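Local coordinates for protein DNA polymerase III subunit beta (Caulobacter crescentus, PDB 5WCE) that probably forms a ring-shaped dimeric clamp around DNA that tethers DNA polymerases and other proteins to it and so makes replication processive, at residues N39-A44 against G122-M127; S26-R31 against P77-Y82; A53-M58 against P209-A214. One frame throughout, in Å; residues are numbered along the deposited sequence. Where two conformers were deposited one is given.

Interaction 1. Residues N39-A44 against G122-M127; sequences NILLSA and GDFPVM
Leu41 and Phe124 carry the apolar part of this contact through a CH-pi interaction. The CB of Leu41 sits 3.8 Å from the centroid of the Phe124 ring and only 12° off its normal, so a methylene group, not a methyl tip, covers the middle of the face. The rest of the leucine turns aside: CG stands anti to the backbone N (chi1 175°), and of the two methyls CD2 comes nearer the ring, 3.9 Å from Phe124 CD2, at the rim. Pro125 CD lies against the opposite face, displaced toward the rim, and the aromatic ring is thus held flat between its own following proline and the strand. Phe124 reaches across with CG anti to its N (chi1 -165°), which carries the ring away from the loop and onto the sheet.

The polar part is slight and involves the ring edge. Asn39 O approaches Phe124 CE1 to 3.5 Å close to the ring plane, where the aromatic hydrogens carry a partial positive charge. The Asn39 side chain leads away from the ring, and its ND2 is bonded to Thr75 OG1 on the adjoining strand 72-77. A leucine here has no flat face or ring edge, and would probably leave Leu41 CB without its aromatic cover and a gap between the loop and the strand beside Asn39 O.

Ser52 and Thr75, from the strands flanking 39-45, also touch the Phe124 ring. Helix 14-25 packs against Ile40, whose side chain points away from the loop. In the N-terminal domain of this beta sliding clamp, one side of the antiparallel sheet thus carries a helix, while the other receives an aromatic side chain from the loop that leads toward the central domain.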
ATOM      1  N   ASN A  39      19.227   9.443  14.897  1.00 21.29           N
ATOM      2  CA  ASN A  39      20.536   8.908  14.575  1.00 19.85           C
ATOM      3  C   ASN A  39      20.791   7.492  15.036  1.00 19.26           C
ATOM      4  O   ASN A  39      20.123   6.965  15.988  1.00 17.74           O
ATOM      5  CB  ASN A  39      21.648   9.836  15.085  1.00 19.87           C
ATOM      6  CG  ASN A  39      21.775  11.099  14.242  1.00 19.98           C
ATOM      7  OD1 ASN A  39      20.936  11.361  13.402  1.00 19.47           O
ATOM      8  ND2 ASN A  39      22.832  11.893  14.479  1.00 19.85           N
ATOM      9  N   ILE A  40      21.763   6.868  14.363  1.00 19.23           N
ATOM     10  CA  ILE A  40      22.340   5.605  14.805  1.00 19.77           C
ATOM     11  C   ILE A  40      23.665   5.903  15.483  1.00 19.68           C
ATOM     12  O   ILE A  40      24.462   6.687  14.982  1.00 19.18           O
ATOM     13  CB  ILE A  40      22.525   4.589  13.643  1.00 21.12           C
ATOM     14  CG1 ILE A  40      21.187   4.031  13.212  1.00 22.13           C
ATOM     15  CG2 ILE A  40      23.416   3.401  14.031  1.00 21.47           C
ATOM     16  CD1 ILE A  40      21.167   3.318  11.848  1.00 23.08           C
ATOM     17  N   LEU A  41      23.889   5.297  16.636  1.00 18.72           N
ATOM     18  CA  LEU A  41      25.206   5.247  17.284  1.00 19.77           C
ATOM     19  C   LEU A  41      26.048   4.146  16.633  1.00 19.36           C
ATOM     20  O   LEU A  41      25.685   2.946  16.667  1.00 19.00           O
ATOM     21  CB  LEU A  41      25.042   4.947  18.777  1.00 21.03           C
ATOM     22  CG  LEU A  41      26.364   4.759  19.561  1.00 22.22           C
ATOM     23  CD1 LEU A  41      27.177   6.041  19.582  1.00 23.27           C
ATOM     24  CD2 LEU A  41      26.015   4.259  20.950  1.00 23.20           C
ATOM     25  N   LEU A  42      27.160   4.553  16.000  1.00 20.40           N
ATOM     26  CA  LEU A  42      28.100   3.679  15.325  1.00 21.14           C
ATOM     27  C   LEU A  42      29.308   3.563  16.268  1.00 22.04           C
ATOM     28  O   LEU A  42      29.872   4.566  16.672  1.00 21.22           O
ATOM     29  CB  LEU A  42      28.516   4.251  13.978  1.00 22.21           C
ATOM     30  CG  LEU A  42      27.397   4.397  12.945  1.00 23.31           C
ATOM     31  CD1 LEU A  42      27.960   5.129  11.724  1.00 24.59           C
ATOM     32  CD2 LEU A  42      26.863   3.060  12.496  1.00 23.44           C
ATOM     33  N   SER A  43      29.664   2.345  16.635  1.00 22.29           N
ATOM     34  CA  SER A  43      30.764   2.165  17.545  1.00 24.79           C
ATOM     35  C   SER A  43      31.721   1.111  16.961  1.00 24.26           C
ATOM     36  O   SER A  43      31.372  -0.072  16.863  1.00 23.28           O
ATOM     37  CB  SER A  43      30.190   1.805  18.923  1.00 26.09           C
ATOM     38  OG  SER A  43      31.266   1.515  19.804  1.00 31.84           O
ATOM     39  N   ALA A  44      32.913   1.548  16.534  1.00 23.50           N
ATOM     40  CA  ALA A  44      33.876   0.658  15.896  1.00 24.05           C
ATOM     41  C   ALA A  44      34.997   0.278  16.868  1.00 25.65           C
ATOM     42  O   ALA A  44      35.638   1.160  17.446  1.00 25.07           O
ATOM     43  CB  ALA A  44      34.485   1.306  14.679  1.00 24.02           C
ATOM     44  N   GLY A 122      28.301  11.122  23.054  1.00 30.31           N
ATOM     45  CA  GLY A 122      27.957  11.371  24.461  1.00 31.28           C
ATOM     46  C   GLY A 122      26.554  11.898  24.706  1.00 32.35           C
ATOM     47  O   GLY A 122      26.093  11.880  25.846  1.00 33.83           O
ATOM     48  N   ASP A 123      25.848  12.366  23.680  1.00 30.29           N
ATOM     49  CA  ASP A 123      24.471  12.785  23.876  1.00 31.24           C
ATOM     50  C   ASP A 123      23.481  11.678  23.519  1.00 29.34           C
ATOM     51  O   ASP A 123      22.314  11.902  23.610  1.00 30.15           O
ATOM     52  CB  ASP A 123      24.175  14.051  23.059  1.00 32.12           C
ATOM     53  CG  ASP A 123      24.974  15.241  23.517  1.00 35.25           C
ATOM     54  OD1 ASP A 123      25.102  15.451  24.751  1.00 37.16           O
ATOM     55  OD2 ASP A 123      25.464  15.980  22.647  1.00 36.46           O
ATOM     56  N   PHE A 124      23.960  10.528  23.059  1.00 28.09           N
ATOM     57  CA  PHE A 124      23.086   9.466  22.620  1.00 26.91           C
ATOM     58  C   PHE A 124      22.566   8.737  23.887  1.00 28.09           C
ATOM     59  O   PHE A 124      23.353   8.471  24.781  1.00 26.92           O
ATOM     60  CB  PHE A 124      23.832   8.480  21.750  1.00 25.12           C
ATOM     61  CG  PHE A 124      22.944   7.584  21.006  1.00 24.38           C
ATOM     62  CD1 PHE A 124      22.302   8.045  19.871  1.00 24.27           C
ATOM     63  CD2 PHE A 124      22.690   6.287  21.449  1.00 23.85           C
ATOM     64  CE1 PHE A 124      21.436   7.229  19.182  1.00 23.73           C
ATOM     65  CE2 PHE A 124      21.821   5.478  20.740  1.00 23.50           C
ATOM     66  CZ  PHE A 124      21.176   5.958  19.608  1.00 22.56           C
ATOM     67  N   PRO A 125      21.257   8.438  23.944  1.00 28.16           N
ATOM     68  CA  PRO A 125      20.769   7.827  25.216  1.00 29.53           C
ATOM     69  C   PRO A 125      21.346   6.447  25.501  1.00 30.67           C
ATOM     70  O   PRO A 125      21.718   5.715  24.625  1.00 30.88           O
ATOM     71  CB  PRO A 125      19.266   7.724  25.039  1.00 29.27           C
ATOM     72  CG  PRO A 125      18.947   8.401  23.728  1.00 28.73           C
ATOM     73  CD  PRO A 125      20.194   8.758  22.996  1.00 27.26           C
ATOM     74  N   VAL A 126      21.401   6.110  26.783  1.00 34.15           N
ATOM     75  CA  VAL A 126      21.996   4.888  27.298  1.00 35.59           C
ATOM     76  C   VAL A 126      20.799   4.128  27.834  1.00 35.03           C
ATOM     77  O   VAL A 126      20.028   4.678  28.600  1.00 36.81           O
ATOM     78  CB  VAL A 126      22.947   5.243  28.447  1.00 38.50           C
ATOM     79  CG1 VAL A 126      23.408   4.005  29.224  1.00 39.52           C
ATOM     80  CG2 VAL A 126      24.098   6.079  27.880  1.00 40.05           C
ATOM     81  N   MET A 127      20.589   2.924  27.339  1.00 35.08           N
ATOM     82  CA  MET A 127      19.532   2.058  27.872  1.00 36.85           C
ATOM     83  C   MET A 127      20.222   1.088  28.827  1.00 36.71           C
ATOM     84  O   MET A 127      21.060   0.308  28.394  1.00 35.87           O
ATOM     85  CB  MET A 127      18.871   1.299  26.728  1.00 36.04           C
ATOM     86  CG  MET A 127      17.999   0.124  27.171  1.00 37.76           C
ATOM     87  SD  MET A 127      16.402   0.655  27.773  1.00 40.49           S
ATOM     88  CE  MET A 127      15.567   1.179  26.309  1.00 36.43           C
TER

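Interaction 2. Residues S26-R31 against P77-Y82; sequences SVVERR and PAHTLY
Val28 and His79 run antiparallel past one another, the valine reaching toward the helix and the imidazole toward the loop backbone. With CG beside the backbone N (chi1 -63°), the His79 ring swings out from the first turn of helix 78-87 toward the loop. NE2 is the ring atom nearest Val28 O and, at the ring edge, near its plane, gives it a weak hydrogen bond, 3.3 Å long and bent to 132° at the hydrogen. The other ring nitrogen, ND1, is bonded to Gln25 OE1 at the end of helix 14-25. His79 was modelled in two conformers, and both bonds are those of one of them.

The valine branches divide the apolar work. CG1 stands above the ring plane at the NE2 corner, 3.9 Å from His79 NE2, whereas CG2 turns to the methyl of Ala78, with 4.1 Å between Val28 CG2 and Ala78 CB. Ala78 also packs on Ile40 of strand 39-45. Pro77 occupies the N-cap position of the helix, and its carbonyl accepts from Leu81 N. The contact joins the loop after helix 14-25 to the start of helix 78-87 in a domain that, as in other sliding clamps, sets two helices against antiparallel sheet.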
ATOM      1  N   SER A  26      14.549   0.476  11.950  1.00 26.69           N
ATOM      2  CA  SER A  26      13.080   0.303  12.173  1.00 27.24           C
ATOM      3  C   SER A  26      12.527   1.006  13.413  1.00 25.95           C
ATOM      4  O   SER A  26      11.383   1.445  13.391  1.00 23.22           O
ATOM      5  CB  SER A  26      12.729  -1.212  12.293  1.00 29.13           C
ATOM      6  OG  SER A  26      13.306  -1.952  11.226  1.00 32.85           O
ATOM      7  N   VAL A  27      13.308   1.122  14.498  1.00 24.38           N
ATOM      8  CA  VAL A  27      12.821   1.744  15.711  1.00 24.65           C
ATOM      9  C   VAL A  27      12.664   3.230  15.580  1.00 25.34           C
ATOM     10  O   VAL A  27      11.909   3.853  16.347  1.00 24.54           O
ATOM     11  CB  VAL A  27      13.708   1.421  16.975  1.00 25.32           C
ATOM     12  CG1 VAL A  27      15.050   2.098  16.922  1.00 24.41           C
ATOM     13  CG2 VAL A  27      13.002   1.816  18.305  1.00 25.39           C
ATOM     14  N   VAL A  28      13.384   3.834  14.629  1.00 26.14           N
ATOM     15  CA  VAL A  28      13.416   5.295  14.554  1.00 28.42           C
ATOM     16  C   VAL A  28      12.113   5.795  13.960  1.00 31.82           C
ATOM     17  O   VAL A  28      11.750   5.412  12.860  1.00 29.87           O
ATOM     18  CB  VAL A  28      14.628   5.777  13.738  1.00 27.44           C
ATOM     19  CG1 VAL A  28      14.642   7.296  13.585  1.00 28.10           C
ATOM     20  CG2 VAL A  28      15.899   5.261  14.384  1.00 26.90           C
ATOM     21  N   GLU A  29      11.425   6.650  14.700  1.00 36.88           N
ATOM     22  CA  GLU A  29      10.157   7.222  14.253  1.00 43.25           C
ATOM     23  C   GLU A  29      10.387   8.189  13.087  1.00 47.28           C
ATOM     24  O   GLU A  29      11.314   8.988  13.148  1.00 48.88           O
ATOM     25  CB  GLU A  29       9.531   8.007  15.414  1.00 45.97           C
ATOM     26  CG  GLU A  29       9.030   7.143  16.575  1.00 47.03           C
ATOM     27  CD  GLU A  29       7.773   6.353  16.240  1.00 46.03           C
ATOM     28  OE1 GLU A  29       7.073   6.762  15.305  1.00 48.98           O
ATOM     29  OE2 GLU A  29       7.477   5.313  16.893  1.00 43.04           O
ATOM     30  N   ARG A  30       9.543   8.127  12.054  1.00 49.50           N
ATOM     31  CA  ARG A  30       9.593   9.108  10.946  1.00 53.57           C
ATOM     32  C   ARG A  30       9.409  10.514  11.485  1.00 55.83           C
ATOM     33  O   ARG A  30      10.203  11.408  11.175  1.00 54.23           O
ATOM     34  CB  ARG A  30       8.504   8.828   9.904  1.00 55.18           C
ATOM     35  N   ARG A  31       8.384  10.672  12.328  1.00 56.65           N
ATOM     36  CA  ARG A  31       7.928  11.978  12.798  1.00 58.22           C
ATOM     37  C   ARG A  31       8.590  12.435  14.128  1.00 59.55           C
ATOM     38  O   ARG A  31       8.001  13.196  14.921  1.00 61.78           O
ATOM     39  CB  ARG A  31       6.384  11.958  12.896  1.00 58.48           C
ATOM     40  N   PRO A  77      22.605  10.103  10.840  1.00 21.90           N
ATOM     41  CA  PRO A  77      21.192   9.920  10.532  1.00 21.89           C
ATOM     42  C   PRO A  77      20.859   8.506  10.022  1.00 21.30           C
ATOM     43  O   PRO A  77      21.459   7.999   9.086  1.00 20.42           O
ATOM     44  CB  PRO A  77      20.875  11.020   9.497  1.00 23.18           C
ATOM     45  CG  PRO A  77      21.993  11.965   9.586  1.00 23.89           C
ATOM     46  CD  PRO A  77      23.183  11.239  10.093  1.00 23.15           C
ATOM     47  N   ALA A  78      19.879   7.900  10.652  1.00 21.37           N
ATOM     48  CA  ALA A  78      19.646   6.474  10.477  1.00 21.26           C
ATOM     49  C   ALA A  78      19.032   6.093   9.126  1.00 21.34           C
ATOM     50  O   ALA A  78      19.606   5.288   8.389  1.00 20.70           O
ATOM     51  CB  ALA A  78      18.778   5.958  11.591  1.00 21.01           C
ATOM     52  N   HIS A  79      17.874   6.655   8.816  1.00 22.92           N
ATOM     53  CA  HIS A  79      17.190   6.342   7.545  0.50 23.58           C
ATOM     54  C   HIS A  79      18.061   6.767   6.348  1.00 23.48           C
ATOM     55  O   HIS A  79      18.178   6.037   5.360  1.00 23.69           O
ATOM     56  CB  HIS A  79      15.793   7.007   7.467  0.50 25.11           C
ATOM     57  CG  HIS A  79      14.799   6.542   8.517  0.50 24.66           C
ATOM     58  ND1 HIS A  79      14.561   5.214   8.815  0.50 24.62           N
ATOM     59  CD2 HIS A  79      13.919   7.247   9.285  0.50 25.44           C
ATOM     60  CE1 HIS A  79      13.636   5.120   9.758  0.50 23.85           C
ATOM     61  NE2 HIS A  79      13.223   6.339  10.060  0.50 24.81           N
ATOM     62  N   THR A  80      18.683   7.923   6.441  1.00 23.04           N
ATOM     63  CA  THR A  80      19.538   8.398   5.354  1.00 23.56           C
ATOM     64  C   THR A  80      20.741   7.476   5.117  1.00 23.03           C
ATOM     65  O   THR A  80      21.061   7.105   3.953  1.00 22.72           O
ATOM     66  CB  THR A  80      20.011   9.824   5.629  1.00 24.29           C
ATOM     67  OG1 THR A  80      18.854  10.679   5.698  1.00 24.89           O
ATOM     68  CG2 THR A  80      20.990  10.324   4.564  1.00 24.99           C
ATOM     69  N   LEU A  81      21.412   7.097   6.195  1.00 22.71           N
ATOM     70  CA  LEU A  81      22.463   6.119   6.063  1.00 23.50           C
ATOM     71  C   LEU A  81      21.978   4.811   5.444  1.00 23.10           C
ATOM     72  O   LEU A  81      22.612   4.308   4.510  1.00 22.38           O
ATOM     73  CB  LEU A  81      23.133   5.836   7.399  1.00 24.62           C
ATOM     74  CG  LEU A  81      24.420   5.017   7.356  1.00 25.71           C
ATOM     75  CD1 LEU A  81      25.436   5.539   6.382  1.00 26.51           C
ATOM     76  CD2 LEU A  81      25.075   4.957   8.728  1.00 26.19           C
ATOM     77  N   TYR A  82      20.840   4.308   5.919  1.00 23.94           N
ATOM     78  CA  TYR A  82      20.241   3.066   5.388  1.00 25.32           C
ATOM     79  C   TYR A  82      19.961   3.197   3.866  1.00 25.38           C
ATOM     80  O   TYR A  82      20.368   2.360   3.080  1.00 24.95           O
ATOM     81  CB  TYR A  82      18.960   2.700   6.172  1.00 27.16           C
ATOM     82  CG  TYR A  82      18.203   1.542   5.561  1.00 28.65           C
ATOM     83  CD1 TYR A  82      18.650   0.230   5.736  1.00 29.43           C
ATOM     84  CD2 TYR A  82      17.061   1.764   4.770  1.00 31.10           C
ATOM     85  CE1 TYR A  82      17.990  -0.833   5.155  1.00 30.21           C
ATOM     86  CE2 TYR A  82      16.409   0.713   4.150  1.00 32.92           C
ATOM     87  CZ  TYR A  82      16.862  -0.584   4.346  1.00 32.65           C
ATOM     88  OH  TYR A  82      16.180  -1.632   3.738  1.00 32.72           O
TER

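Interaction 3. Residues A53-M58 against P209-A214; sequences ATDLDM and PRKTIA
Lys211 runs from helix 210-220 to Asp55 as an almost fully extended chain, with CG anti to the backbone N (chi1 178°) and every later torsion likewise near 180°. Its CB lies 3.8 Å from Met58 CE, and CG comes closer, 3.6 Å from the same methyl. CD still touches that methyl and begins to meet the carboxylate, lying 3.5 Å from Asp55 OD2. CE closes to 3.3 Å from Asp55 OD2, and NZ completes the salt bridge to this oxygen at 2.7 Å. The ammonium comes to the anti side of OD2, 24° out of the carboxylate plane. Glu29 OE2 and Val27 O also bind NZ, so the lysine charge is shared by two acidic groups.

The other carboxylate oxygen serves the turn: Asp55 OD1 accepts from Met58 N in an Asx motif, which holds the carboxylate in place, with OD2 left to face the lysine. Thr54 OG1 accepts from Leu56 N in an ST turn and donates to Met58 O. Met58, bent at chi3, brings CE to 3.2 Å from Thr212 OG1, whose hydrogen-bond partner is Ser247 OG. The hairpin turn joining strands 48-54 and 58-65 therefore rests on the first turn of helix 210-220, beside strand 243-248, whose Leu245 and Ser247 touch both Met58 and Thr212.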
ATOM      1  N   ALA A  53      20.094   2.020  17.886  1.00 19.34           N
ATOM      2  CA  ALA A  53      19.084   3.032  17.674  1.00 19.05           C
ATOM      3  C   ALA A  53      18.021   2.910  18.740  1.00 18.52           C
ATOM      4  O   ALA A  53      17.819   1.821  19.308  1.00 17.97           O
ATOM      5  CB  ALA A  53      18.499   2.920  16.289  1.00 18.61           C
ATOM      6  N   THR A  54      17.357   4.012  19.010  1.00 18.97           N
ATOM      7  CA  THR A  54      16.332   4.033  20.082  1.00 20.57           C
ATOM      8  C   THR A  54      15.221   5.045  19.855  1.00 21.41           C
ATOM      9  O   THR A  54      15.394   6.046  19.162  1.00 21.49           O
ATOM     10  CB  THR A  54      17.017   4.374  21.431  1.00 20.88           C
ATOM     11  OG1 THR A  54      16.126   4.168  22.530  1.00 21.73           O
ATOM     12  CG2 THR A  54      17.530   5.813  21.463  1.00 22.05           C
ATOM     13  N   ASP A  55      14.080   4.789  20.497  1.00 21.21           N
ATOM     14  CA  ASP A  55      13.009   5.771  20.589  1.00 22.59           C
ATOM     15  C   ASP A  55      12.750   6.150  22.040  1.00 24.24           C
ATOM     16  O   ASP A  55      11.674   6.688  22.386  1.00 24.70           O
ATOM     17  CB  ASP A  55      11.758   5.258  19.904  1.00 22.12           C
ATOM     18  CG  ASP A  55      11.147   4.042  20.619  1.00 22.69           C
ATOM     19  OD1 ASP A  55      11.686   3.643  21.707  1.00 23.36           O
ATOM     20  OD2 ASP A  55      10.130   3.551  20.102  1.00 22.22           O
ATOM     21  N   LEU A  56      13.720   5.842  22.893  1.00 24.45           N
ATOM     22  CA  LEU A  56      13.644   6.035  24.353  1.00 26.44           C
ATOM     23  C   LEU A  56      12.885   4.932  25.100  1.00 26.73           C
ATOM     24  O   LEU A  56      13.274   4.621  26.227  1.00 27.12           O
ATOM     25  CB  LEU A  56      13.165   7.422  24.812  1.00 28.30           C
ATOM     26  CG  LEU A  56      13.926   8.662  24.274  1.00 29.01           C
ATOM     27  CD1 LEU A  56      13.214   9.932  24.658  1.00 30.53           C
ATOM     28  CD2 LEU A  56      15.358   8.644  24.768  1.00 30.03           C
ATOM     29  N   ASP A  57      11.855   4.345  24.515  1.00 26.08           N
ATOM     30  CA  ASP A  57      11.185   3.184  25.126  1.00 27.23           C
ATOM     31  C   ASP A  57      11.947   1.901  24.905  1.00 24.96           C
ATOM     32  O   ASP A  57      12.014   1.031  25.788  1.00 24.31           O
ATOM     33  CB  ASP A  57       9.759   3.041  24.594  1.00 29.27           C
ATOM     34  CG  ASP A  57       8.870   4.196  25.029  1.00 31.98           C
ATOM     35  OD1 ASP A  57       8.973   4.668  26.188  1.00 34.53           O
ATOM     36  OD2 ASP A  57       8.096   4.669  24.199  1.00 33.61           O
ATOM     37  N   MET A  58      12.541   1.772  23.726  1.00 23.50           N
ATOM     38  CA  MET A  58      13.290   0.601  23.371  1.00 22.57           C
ATOM     39  C   MET A  58      14.534   0.939  22.559  1.00 22.94           C
ATOM     40  O   MET A  58      14.622   2.041  21.968  1.00 21.90           O
ATOM     41  CB  MET A  58      12.432  -0.359  22.611  1.00 23.55           C
ATOM     42  CG  MET A  58      12.158   0.054  21.164  1.00 24.43           C
ATOM     43  SD  MET A  58      10.808  -0.862  20.376  1.00 27.10           S
ATOM     44  CE  MET A  58       9.542   0.082  21.206  1.00 26.29           C
ATOM     45  N   PRO A 209       5.342  -3.445  25.641  1.00 20.75           N
ATOM     46  CA  PRO A 209       4.673  -2.466  24.760  1.00 20.86           C
ATOM     47  C   PRO A 209       4.385  -2.964  23.346  1.00 20.56           C
ATOM     48  O   PRO A 209       5.155  -3.746  22.768  1.00 18.86           O
ATOM     49  CB  PRO A 209       5.667  -1.279  24.726  1.00 21.33           C
ATOM     50  CG  PRO A 209       6.378  -1.379  26.027  1.00 21.72           C
ATOM     51  CD  PRO A 209       6.551  -2.873  26.268  1.00 20.72           C
ATOM     52  N   ARG A 210       3.272  -2.480  22.795  1.00 21.96           N
ATOM     53  CA  ARG A 210       2.849  -2.848  21.459  1.00 23.42           C
ATOM     54  C   ARG A 210       3.957  -2.721  20.447  1.00 22.29           C
ATOM     55  O   ARG A 210       4.209  -3.655  19.684  1.00 22.92           O
ATOM     56  CB  ARG A 210       1.603  -2.033  21.042  1.00 26.20           C
ATOM     57  CG  ARG A 210       1.073  -2.354  19.655  1.00 29.34           C
ATOM     58  CD  ARG A 210      -0.043  -1.401  19.228  1.00 33.19           C
ATOM     59  NE  ARG A 210       0.407   0.003  19.209  1.00 36.09           N
ATOM     60  CZ  ARG A 210       0.144   0.961  20.114  1.00 38.17           C
ATOM     61  NH1 ARG A 210      -0.644   0.783  21.183  1.00 37.64           N
ATOM     62  NH2 ARG A 210       0.689   2.186  19.918  1.00 40.88           N
ATOM     63  N   LYS A 211       4.622  -1.572  20.418  1.00 22.37           N
ATOM     64  CA  LYS A 211       5.680  -1.368  19.436  1.00 22.19           C
ATOM     65  C   LYS A 211       6.840  -2.336  19.654  1.00 21.01           C
ATOM     66  O   LYS A 211       7.469  -2.808  18.708  1.00 20.81           O
ATOM     67  CB  LYS A 211       6.138   0.100  19.413  1.00 23.45           C
ATOM     68  CG  LYS A 211       7.280   0.333  18.411  1.00 24.10           C
ATOM     69  CD  LYS A 211       7.732   1.788  18.328  1.00 24.20           C
ATOM     70  CE  LYS A 211       8.980   1.932  17.469  1.00 24.28           C
ATOM     71  NZ  LYS A 211       9.455   3.355  17.520  1.00 24.38           N
ATOM     72  N   THR A 212       7.159  -2.619  20.914  1.00 21.51           N
ATOM     73  CA  THR A 212       8.226  -3.574  21.228  1.00 21.31           C
ATOM     74  C   THR A 212       7.958  -4.972  20.699  1.00 20.16           C
ATOM     75  O   THR A 212       8.836  -5.624  20.160  1.00 18.69           O
ATOM     76  CB  THR A 212       8.441  -3.639  22.772  1.00 22.42           C
ATOM     77  OG1 THR A 212       8.762  -2.296  23.263  1.00 22.22           O
ATOM     78  CG2 THR A 212       9.545  -4.663  23.119  1.00 22.15           C
ATOM     79  N   ILE A 213       6.714  -5.422  20.867  1.00 20.15           N
ATOM     80  CA  ILE A 213       6.269  -6.706  20.291  1.00 20.10           C
ATOM     81  C   ILE A 213       6.446  -6.688  18.770  1.00 19.94           C
ATOM     82  O   ILE A 213       6.925  -7.647  18.213  1.00 20.87           O
ATOM     83  CB  ILE A 213       4.819  -7.024  20.727  1.00 20.05           C
ATOM     84  CG1 ILE A 213       4.796  -7.367  22.214  1.00 20.54           C
ATOM     85  CG2 ILE A 213       4.197  -8.107  19.842  1.00 19.82           C
ATOM     86  CD1 ILE A 213       5.572  -8.613  22.603  1.00 21.12           C
ATOM     87  N   ALA A 214       6.089  -5.591  18.129  1.00 20.74           N
ATOM     88  CA  ALA A 214       6.138  -5.491  16.694  1.00 21.69           C
ATOM     89  C   ALA A 214       7.584  -5.604  16.206  1.00 22.18           C
ATOM     90  O   ALA A 214       7.886  -6.375  15.294  1.00 22.18           O
ATOM     91  CB  ALA A 214       5.514  -4.196  16.223  1.00 22.05           C
TER

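How the interactions relate
Along the chain the segments alternate, so each contact interlocks with the others: 26-31, 39-44, 53-58, 77-82, 122-127, then 209-214. Centres lie about 14 Å apart between interactions 1 and 2 and between 2 and 3, and about 16 Å between 1 and 3. Strands 39-45 and 48-54 are neighbours in one antiparallel sheet that continues through 58-65 into 243-248. Interaction 1 touches interaction 2 through Asn39 on Pro77 and interaction 3 through Pro125 on Thr54. Val27 packs on Met58, linking interactions 2 and 3. Interactions 1 and 2 stay within the N-terminal domain, while interaction 3 ties it to the central domain, joining successive domains of the clamp's arc.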